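Aminopeptidase-like protein (PDB 5JM6) probably acts as a dodecameric, zinc-dependent aminopeptidase of the M18 family, connected with the Cvt pathway of selective autophagy. Local coordinates at residues A[54-57]-A[58-62]; A[64-67]-A[68-72]; A[74-77]-A[78-82]. All coordinates share one frame; numbering follows the deposited sequence.

Interaction 1: A[54-57]-A[58-62]; sequences FTQP and YLDFM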
loop_
_atom_site.group_PDB
_atom_site.type_symbol
_atom_site.label_atom_id
_atom_site.label_comp_id
_atom_site.label_asym_id
_atom_site.label_seq_id
_atom_site.Cartn_x
_atom_site.Cartn_y
_atom_site.Cartn_z
ATOM N N PHE A 54 21.312 -25.001 -48.008
ATOM C CA PHE A 54 21.849 -23.823 -47.330
ATOM C C PHE A 54 22.037 -23.988 -45.823
ATOM O O PHE A 54 22.542 -23.080 -45.163
ATOM C CB PHE A 54 20.957 -22.615 -47.609
ATOM C CG PHE A 54 20.973 -22.187 -49.042
ATOM C CD1 PHE A 54 20.085 -22.737 -49.950
ATOM C CD2 PHE A 54 21.893 -21.255 -49.490
ATOM C CE1 PHE A 54 20.105 -22.356 -51.275
ATOM C CE2 PHE A 54 21.918 -20.868 -50.815
ATOM C CZ PHE A 54 21.022 -21.420 -51.709
ATOM N N THR A 55 21.650 -25.137 -45.278
ATOM C CA THR A 55 21.679 -25.313 -43.828
ATOM C C THR A 55 23.100 -25.274 -43.262
ATOM O O THR A 55 23.385 -24.484 -42.364
ATOM C CB THR A 55 21.001 -26.630 -43.400
ATOM O OG1 THR A 55 19.657 -26.658 -43.897
ATOM C CG2 THR A 55 20.968 -26.741 -41.881
ATOM N N GLN A 56 23.991 -26.126 -43.760
ATOM C CA GLN A 56 25.363 -26.112 -43.254
ATOM C C GLN A 56 26.158 -24.854 -43.654
ATOM O O GLN A 56 26.940 -24.355 -42.844
ATOM C CB GLN A 56 26.128 -27.370 -43.674
ATOM C CG GLN A 56 27.495 -27.490 -42.993
ATOM C CD GLN A 56 27.433 -28.185 -41.640
ATOM O OE1 GLN A 56 26.452 -28.855 -41.317
ATOM N NE2 GLN A 56 28.483 -28.021 -40.840
ATOM N N PRO A 57 25.996 -24.353 -44.900
ATOM C CA PRO A 57 26.676 -23.076 -45.161
ATOM C C PRO A 57 26.249 -21.949 -44.214
ATOM O O PRO A 57 27.099 -21.153 -43.813
ATOM C CB PRO A 57 26.276 -22.760 -46.604
ATOM C CG PRO A 57 26.098 -24.097 -47.228
ATOM C CD PRO A 57 25.489 -24.959 -46.150
ATOM N N TYR A 58 24.971 -21.891 -43.850
ATOM C CA TYR A 58 24.519 -20.900 -42.877
ATOM C C TYR A 58 25.136 -21.164 -41.508
ATOM O O TYR A 58 25.564 -20.232 -40.826
ATOM C CB TYR A 58 22.994 -20.888 -42.761
ATOM C CG TYR A 58 22.485 -19.925 -41.708
ATOM C CD1 TYR A 58 22.516 -18.553 -41.922
ATOM C CD2 TYR A 58 21.978 -20.387 -40.499
ATOM C CE1 TYR A 58 22.055 -17.667 -40.964
ATOM C CE2 TYR A 58 21.513 -19.507 -39.534
ATOM C CZ TYR A 58 21.554 -18.150 -39.774
ATOM O OH TYR A 58 21.094 -17.271 -38.818
ATOM N N LEU A 59 25.172 -22.433 -41.112
ATOM C CA LEU A 59 25.778 -22.821 -39.845
ATOM C C LEU A 59 27.217 -22.330 -39.754
ATOM O O LEU A 59 27.590 -21.655 -38.794
ATOM C CB LEU A 59 25.728 -24.339 -39.663
ATOM C CG LEU A 59 24.372 -24.926 -39.271
ATOM C CD1 LEU A 59 24.461 -26.437 -39.136
ATOM C CD2 LEU A 59 23.884 -24.298 -37.978
ATOM N N ASP A 60 28.016 -22.654 -40.767
ATOM C CA ASP A 60 29.417 -22.248 -40.793
ATOM C C ASP A 60 29.570 -20.733 -40.798
ATOM O O ASP A 60 30.494 -20.198 -40.188
ATOM C CB ASP A 60 30.129 -22.840 -42.009
ATOM C CG ASP A 60 30.229 -24.347 -41.947
ATOM O OD1 ASP A 60 30.235 -24.898 -40.825
ATOM O OD2 ASP A 60 30.307 -24.981 -43.019
ATOM N N PHE A 61 28.671 -20.046 -41.491
ATOM C CA PHE A 61 28.700 -18.591 -41.508
ATOM C C PHE A 61 28.542 -18.049 -40.086
ATOM O O PHE A 61 29.389 -17.294 -39.611
ATOM C CB PHE A 61 27.614 -18.037 -42.435
ATOM C CG PHE A 61 27.321 -16.579 -42.229
ATOM C CD1 PHE A 61 28.254 -15.612 -42.566
ATOM C CD2 PHE A 61 26.103 -16.175 -41.711
ATOM C CE1 PHE A 61 27.979 -14.269 -42.378
ATOM C CE2 PHE A 61 25.822 -14.837 -41.523
ATOM C CZ PHE A 61 26.760 -13.882 -41.855
ATOM N N MET A 62 27.480 -18.468 -39.403
ATOM C CA MET A 62 27.204 -18.003 -38.045
ATOM C C MET A 62 28.345 -18.311 -37.080
ATOM O O MET A 62 28.709 -17.479 -36.250
ATOM C CB MET A 62 25.910 -18.627 -37.518
ATOM C CG MET A 62 24.670 -18.238 -38.301
ATOM S SD MET A 62 24.430 -16.453 -38.399
ATOM C CE MET A 62 24.146 -16.047 -36.680
#

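Interaction 2: A[64-67]-A[68-72]; sequences HNPT and VFHVV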
loop_
_atom_site.group_PDB
_atom_site.type_symbol
_atom_site.label_atom_id
_atom_site.label_comp_id
_atom_site.label_asym_id
_atom_site.label_seq_id
_atom_site.Cartn_x
_atom_site.Cartn_y
_atom_site.Cartn_z
ATOM N N HIS A 64 31.682 -18.845 -37.600
ATOM C CA HIS A 64 32.990 -18.224 -37.808
ATOM C C HIS A 64 33.007 -16.716 -38.098
ATOM O O HIS A 64 34.054 -16.167 -38.443
ATOM C CB HIS A 64 33.720 -18.998 -38.899
ATOM C CG HIS A 64 33.988 -20.419 -38.515
ATOM N ND1 HIS A 64 33.284 -21.480 -39.041
ATOM C CD2 HIS A 64 34.839 -20.946 -37.604
ATOM C CE1 HIS A 64 33.715 -22.603 -38.495
ATOM N NE2 HIS A 64 34.657 -22.307 -37.619
ATOM N N ASN A 65 31.856 -16.058 -37.999
ATOM C CA ASN A 65 31.790 -14.614 -38.224
ATOM C C ASN A 65 30.989 -13.898 -37.137
ATOM O O ASN A 65 29.876 -13.434 -37.381
ATOM C CB ASN A 65 31.196 -14.332 -39.601
ATOM C CG ASN A 65 31.891 -15.113 -40.698
ATOM O OD1 ASN A 65 32.950 -14.718 -41.182
ATOM N ND2 ASN A 65 31.305 -16.243 -41.082
ATOM N N PRO A 66 31.562 -13.813 -35.927
ATOM C CA PRO A 66 30.863 -13.371 -34.715
ATOM C C PRO A 66 30.574 -11.872 -34.627
ATOM O O PRO A 66 29.713 -11.476 -33.841
ATOM C CB PRO A 66 31.817 -13.794 -33.590
ATOM C CG PRO A 66 33.050 -14.384 -34.270
ATOM C CD PRO A 66 33.006 -13.941 -35.688
ATOM N N THR A 67 31.293 -11.052 -35.383
ATOM C CA THR A 67 31.119 -9.607 -35.285
ATOM C C THR A 67 30.715 -9.021 -36.626
ATOM O O THR A 67 30.876 -9.660 -37.666
ATOM C CB THR A 67 32.401 -8.906 -34.789
ATOM O OG1 THR A 67 33.369 -8.856 -35.845
ATOM C CG2 THR A 67 32.987 -9.645 -33.593
ATOM N N VAL A 68 30.180 -7.807 -36.596
ATOM C CA VAL A 68 29.715 -7.158 -37.810
ATOM C C VAL A 68 30.876 -6.971 -38.796
ATOM O O VAL A 68 30.677 -7.005 -40.010
ATOM C CB VAL A 68 29.025 -5.805 -37.486
ATOM C CG1 VAL A 68 30.028 -4.769 -36.998
ATOM C CG2 VAL A 68 28.254 -5.291 -38.685
ATOM N N PHE A 69 32.094 -6.826 -38.277
ATOM C CA PHE A 69 33.269 -6.658 -39.130
ATOM C C PHE A 69 33.655 -7.952 -39.833
ATOM O O PHE A 69 34.195 -7.924 -40.937
ATOM C CB PHE A 69 34.450 -6.136 -38.319
ATOM C CG PHE A 69 34.161 -4.859 -37.602
ATOM C CD1 PHE A 69 33.978 -3.683 -38.308
ATOM C CD2 PHE A 69 34.058 -4.835 -36.224
ATOM C CE1 PHE A 69 33.703 -2.503 -37.651
ATOM C CE2 PHE A 69 33.785 -3.659 -35.561
ATOM C CZ PHE A 69 33.607 -2.492 -36.274
ATOM N N HIS A 70 33.390 -9.085 -39.195
ATOM C CA HIS A 70 33.630 -10.362 -39.848
ATOM C C HIS A 70 32.614 -10.587 -40.959
ATOM O O HIS A 70 32.940 -11.153 -42.001
ATOM C CB HIS A 70 33.582 -11.511 -38.842
ATOM C CG HIS A 70 34.767 -11.558 -37.930
ATOM N ND1 HIS A 70 34.863 -10.785 -36.793
ATOM C CD2 HIS A 70 35.913 -12.276 -37.996
ATOM C CE1 HIS A 70 36.014 -11.030 -36.193
ATOM N NE2 HIS A 70 36.670 -11.930 -36.903
ATOM N N VAL A 71 31.387 -10.127 -40.744
ATOM C CA VAL A 71 30.323 -10.343 -41.716
ATOM C C VAL A 71 30.606 -9.624 -43.033
ATOM O O VAL A 71 30.451 -10.207 -44.105
ATOM C CB VAL A 71 28.962 -9.894 -41.161
ATOM C CG1 VAL A 71 27.887 -9.985 -42.235
ATOM C CG2 VAL A 71 28.594 -10.745 -39.966
ATOM N N VAL A 72 31.033 -8.368 -42.958
ATOM C CA VAL A 72 31.359 -7.626 -44.170
ATOM C C VAL A 72 32.568 -8.251 -44.865
ATOM O O VAL A 72 32.603 -8.349 -46.091
ATOM C CB VAL A 72 31.619 -6.137 -43.871
ATOM C CG1 VAL A 72 32.379 -5.472 -45.011
ATOM C CG2 VAL A 72 30.302 -5.423 -43.629
#

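Interaction 3: A[74-77]-A[78-82]; sequences YCKQ and KLLKA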
loop_
_atom_site.group_PDB
_atom_site.type_symbol
_atom_site.label_atom_id
_atom_site.label_comp_id
_atom_site.label_asym_id
_atom_site.label_seq_id
_atom_site.Cartn_x
_atom_site.Cartn_y
_atom_site.Cartn_z
ATOM N N TYR A 74 33.343 -11.368 -44.764
ATOM C CA TYR A 74 32.825 -12.608 -45.337
ATOM C C TYR A 74 32.144 -12.343 -46.674
ATOM O O TYR A 74 32.395 -13.034 -47.661
ATOM C CB TYR A 74 31.851 -13.270 -44.355
ATOM C CG TYR A 74 31.025 -14.424 -44.898
ATOM C CD1 TYR A 74 29.828 -14.197 -45.572
ATOM C CD2 TYR A 74 31.418 -15.742 -44.697
ATOM C CE1 TYR A 74 29.066 -15.246 -46.056
ATOM C CE2 TYR A 74 30.659 -16.797 -45.174
ATOM C CZ TYR A 74 29.485 -16.544 -45.852
ATOM O OH TYR A 74 28.726 -17.592 -46.328
ATOM N N CYS A 75 31.272 -11.342 -46.692
ATOM C CA CYS A 75 30.559 -10.972 -47.906
ATOM C C CYS A 75 31.524 -10.462 -48.963
ATOM O O CYS A 75 31.368 -10.744 -50.151
ATOM C CB CYS A 75 29.503 -9.910 -47.604
ATOM S SG CYS A 75 28.240 -10.443 -46.432
ATOM N N LYS A 76 32.527 -9.715 -48.522
ATOM C CA LYS A 76 33.466 -9.095 -49.441
ATOM C C LYS A 76 34.310 -10.154 -50.153
ATOM O O LYS A 76 34.594 -10.025 -51.343
ATOM C CB LYS A 76 34.353 -8.092 -48.697
ATOM C CG LYS A 76 35.288 -7.312 -49.592
ATOM C CD LYS A 76 36.081 -6.268 -48.821
ATOM C CE LYS A 76 37.100 -5.612 -49.742
ATOM N NZ LYS A 76 37.972 -4.618 -49.061
ATOM N N GLN A 77 34.683 -11.212 -49.439
ATOM C CA GLN A 77 35.475 -12.281 -50.045
ATOM C C GLN A 77 34.657 -13.135 -51.009
ATOM O O GLN A 77 35.187 -13.631 -51.999
ATOM C CB GLN A 77 36.100 -13.179 -48.975
ATOM C CG GLN A 77 37.094 -12.489 -48.057
ATOM C CD GLN A 77 37.729 -13.452 -47.072
ATOM O OE1 GLN A 77 37.528 -14.664 -47.157
ATOM N NE2 GLN A 77 38.497 -12.917 -46.130
ATOM N N LYS A 78 33.372 -13.319 -50.730
ATOM C CA LYS A 78 32.542 -14.106 -51.632
ATOM C C LYS A 78 32.143 -13.290 -52.860
ATOM O O LYS A 78 32.050 -13.829 -53.962
ATOM C CB LYS A 78 31.307 -14.644 -50.909
ATOM C CG LYS A 78 31.649 -15.513 -49.708
ATOM C CD LYS A 78 30.561 -16.533 -49.433
ATOM C CE LYS A 78 31.155 -17.873 -49.034
ATOM N NZ LYS A 78 30.096 -18.897 -48.819
ATOM N N LEU A 79 31.925 -11.990 -52.677
ATOM C CA LEU A 79 31.628 -11.117 -53.809
ATOM C C LEU A 79 32.819 -11.040 -54.760
ATOM O O LEU A 79 32.647 -11.052 -55.978
ATOM C CB LEU A 79 31.239 -9.716 -53.336
ATOM C CG LEU A 79 29.867 -9.553 -52.679
ATOM C CD1 LEU A 79 29.721 -8.151 -52.117
ATOM C CD2 LEU A 79 28.746 -9.862 -53.660
ATOM N N LEU A 80 34.025 -10.973 -54.206
ATOM C CA LEU A 80 35.227 -10.906 -55.030
ATOM C C LEU A 80 35.482 -12.225 -55.757
ATOM O O LEU A 80 35.951 -12.231 -56.895
ATOM C CB LEU A 80 36.441 -10.522 -54.182
ATOM C CG LEU A 80 36.514 -9.053 -53.753
ATOM C CD1 LEU A 80 37.567 -8.853 -52.677
ATOM C CD2 LEU A 80 36.797 -8.156 -54.947
ATOM N N LYS A 81 35.162 -13.340 -55.110
ATOM C CA LYS A 81 35.365 -14.647 -55.725
ATOM C C LYS A 81 34.340 -14.906 -56.827
ATOM O O LYS A 81 34.575 -15.716 -57.724
ATOM C CB LYS A 81 35.307 -15.749 -54.666
ATOM C CG LYS A 81 36.540 -15.802 -53.777
ATOM C CD LYS A 81 36.322 -16.697 -52.569
ATOM C CE LYS A 81 37.416 -16.490 -51.532
ATOM N NZ LYS A 81 37.172 -17.280 -50.292
ATOM N N ALA A 82 33.212 -14.203 -56.759
ATOM C CA ALA A 82 32.162 -14.323 -57.766
ATOM C C ALA A 82 32.328 -13.305 -58.895
ATOM O O ALA A 82 31.514 -13.257 -59.817
ATOM C CB ALA A 82 30.794 -14.168 -57.118
#

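Interaction 1: A[54-57]-A[58-62]
Four carbonyls, from Phe-54 to Pro-57, receive the N-H groups of Tyr-58, Leu-59, Asp-60 and Phe-61 in turn, the i to i+4 ladder that starts helix 55-64. The bond from Asp-60 N to Gln-56 O, 2.9 Å, is the straightest, with an N-H...O angle of 174°. Leu-59 N reaches Thr-55 O at 3.0 Å. Pro-57 has no N-H to give, which costs little in a first helical turn, while its carbonyl still accepts Phe-61 N at 3.0 Å.

The polar side chains meet more loosely. With CG anti to the backbone N (chi1 -171°) and a bend at the next bond, Gln-56 leans forward along the helix, bringing NE2 to 3.6 Å from Asp-60 OD1. The amide and carboxylate planes are turned 69° apart, so the two groups are neighbours without being aligned. Thr-55 spends its hydroxyl elsewhere, on the carbonyl of Ser-493.

Van der Waals contacts fill in the rest. Leu-59 crosses Gln-56 at about a right angle, its CD1 methyl 3.8 Å from Gln-56 OE1. Within 58-62 itself, Met-62 lays its CG over one face of the Tyr-58 ring, 3.4 Å above the plane and offset toward the rim. The Tyr-58 and Phe-61 rings both meet Trp-312 of helix 305-320, and Leu-59 packs on Ile-300 and Val-292.

This is the chemistry of an amphipathic helix. Gln-56 and Asp-60 form an exposed polar strip whose loose mutual contact adds little to the backbone ladder and the packing beneath. The aromatic side chains bear on helix 305-320, near whose start lies the zinc ligand Asp-306, about 9 Å from Tyr-58 between side chains; Leu-59 bears on strands 299-302 and 291-293.

Interaction 2: A[64-67]-A[68-72]
Thr-67 and His-70 hold each other through their side chains: Thr-67 OG1 lies at the edge of the imidazole, in its plane, 2.6 Å from His-70 ND1, in a hydrogen bond that either partner could donate. Thr-67 sits at the N-cap of helix 68-81. Its chi1 of 75° places OG1 between the backbone N and the carbonyl carbon, and from there the hydroxyl reaches forward to the residue three places on. The Thr-67 carbonyl serves the helix as well, accepting Val-71 N at 3.2 Å, with a weak second bond from His-70 N at 3.0 Å.

His-70 is gripped from a second direction. Pro-66 sets its CD over one face of the ring, 3.9 Å from the centroid and 18° off the normal, a CH-pi contact. Lower on the side chain, His-70 CB rests 3.6 Å from Asn-65 CA. The Asn-65 amide looks backward instead, its ND2 bonded to the carbonyl of Phe-61 in the preceding helix, while Pro-66 and His-70 also touch Lys-196 of strand 190-196.

A bond at the edge and a proline over a face together fix how the imidazole is turned. Standing in the first turn of a helix, whose start carries partial positive charge, His-70 would probably be easier to keep neutral than protonated, and the same ring ties the incoming loop to the helix it begins.

Interaction 3: A[74-77]-A[78-82]
Lys-78 runs its side chain across the ring of Tyr-74, one turn back on helix 68-81, and this pair is the snug part of the contact. Lys-78 CG lies over one face of the ring, CD comes within 3.7 Å of Tyr-74 CZ, and NZ gives a 3.1 Å hydrogen bond to Tyr-74 OH. A bend at chi3 (140°) in an otherwise stretched chain lets the ammonium reach the hydroxyl, which is also bonded to Trp-312 NE1. On the buried flank Leu-79, whose N bonds to Cys-75 O at 2.9 Å, presses on Phe-315 and Phe-104, which belong to different elements of the fold. The side chains of Lys-76 and Leu-80 lie side by side, CG to CD1 4.1 Å, both touching Phe-104.

The solvent side is slacker. Gln-77 and Lys-81 point the same way, yet Gln-77 OE1 and Lys-81 NZ stay 4.1 Å apart. The backbone bond from Lys-81 N to Gln-77 O, 3.1 Å long, has its donor 37° out of the carbonyl plane.

Replacing Lys-78 with an alanine would probably uncover the Tyr-74 ring face and leave its hydroxyl with Trp-312 but no ammonium. The Trp-312 bond ties that hydroxyl to helix 305-320, while the charged Lys-78 donor would be expected to polarise the oxygen and help fix the ring.

How the interactions relate
The three contacts come in series along one helix-loop-helix run: interaction 1 in helix 55-64, interaction 2 at the turn and the start of helix 68-81, interaction 3 at that helix's far end. The centre of interaction 2 is about 13 Å from that of each of the others, which are themselves about 16 Å apart. The two helices touch where Phe-61 CD1 meets Tyr-74 CE1 at 3.6 Å, and Asn-65 ND2 lies 3.7 Å from Tyr-74 CD2. Trp-312 of helix 305-320 meets both helices, while the turn between them lies against strands 190-196 and 277-286 of the six-stranded antiparallel sheet, and the 68-81 end against the large mixed sheet.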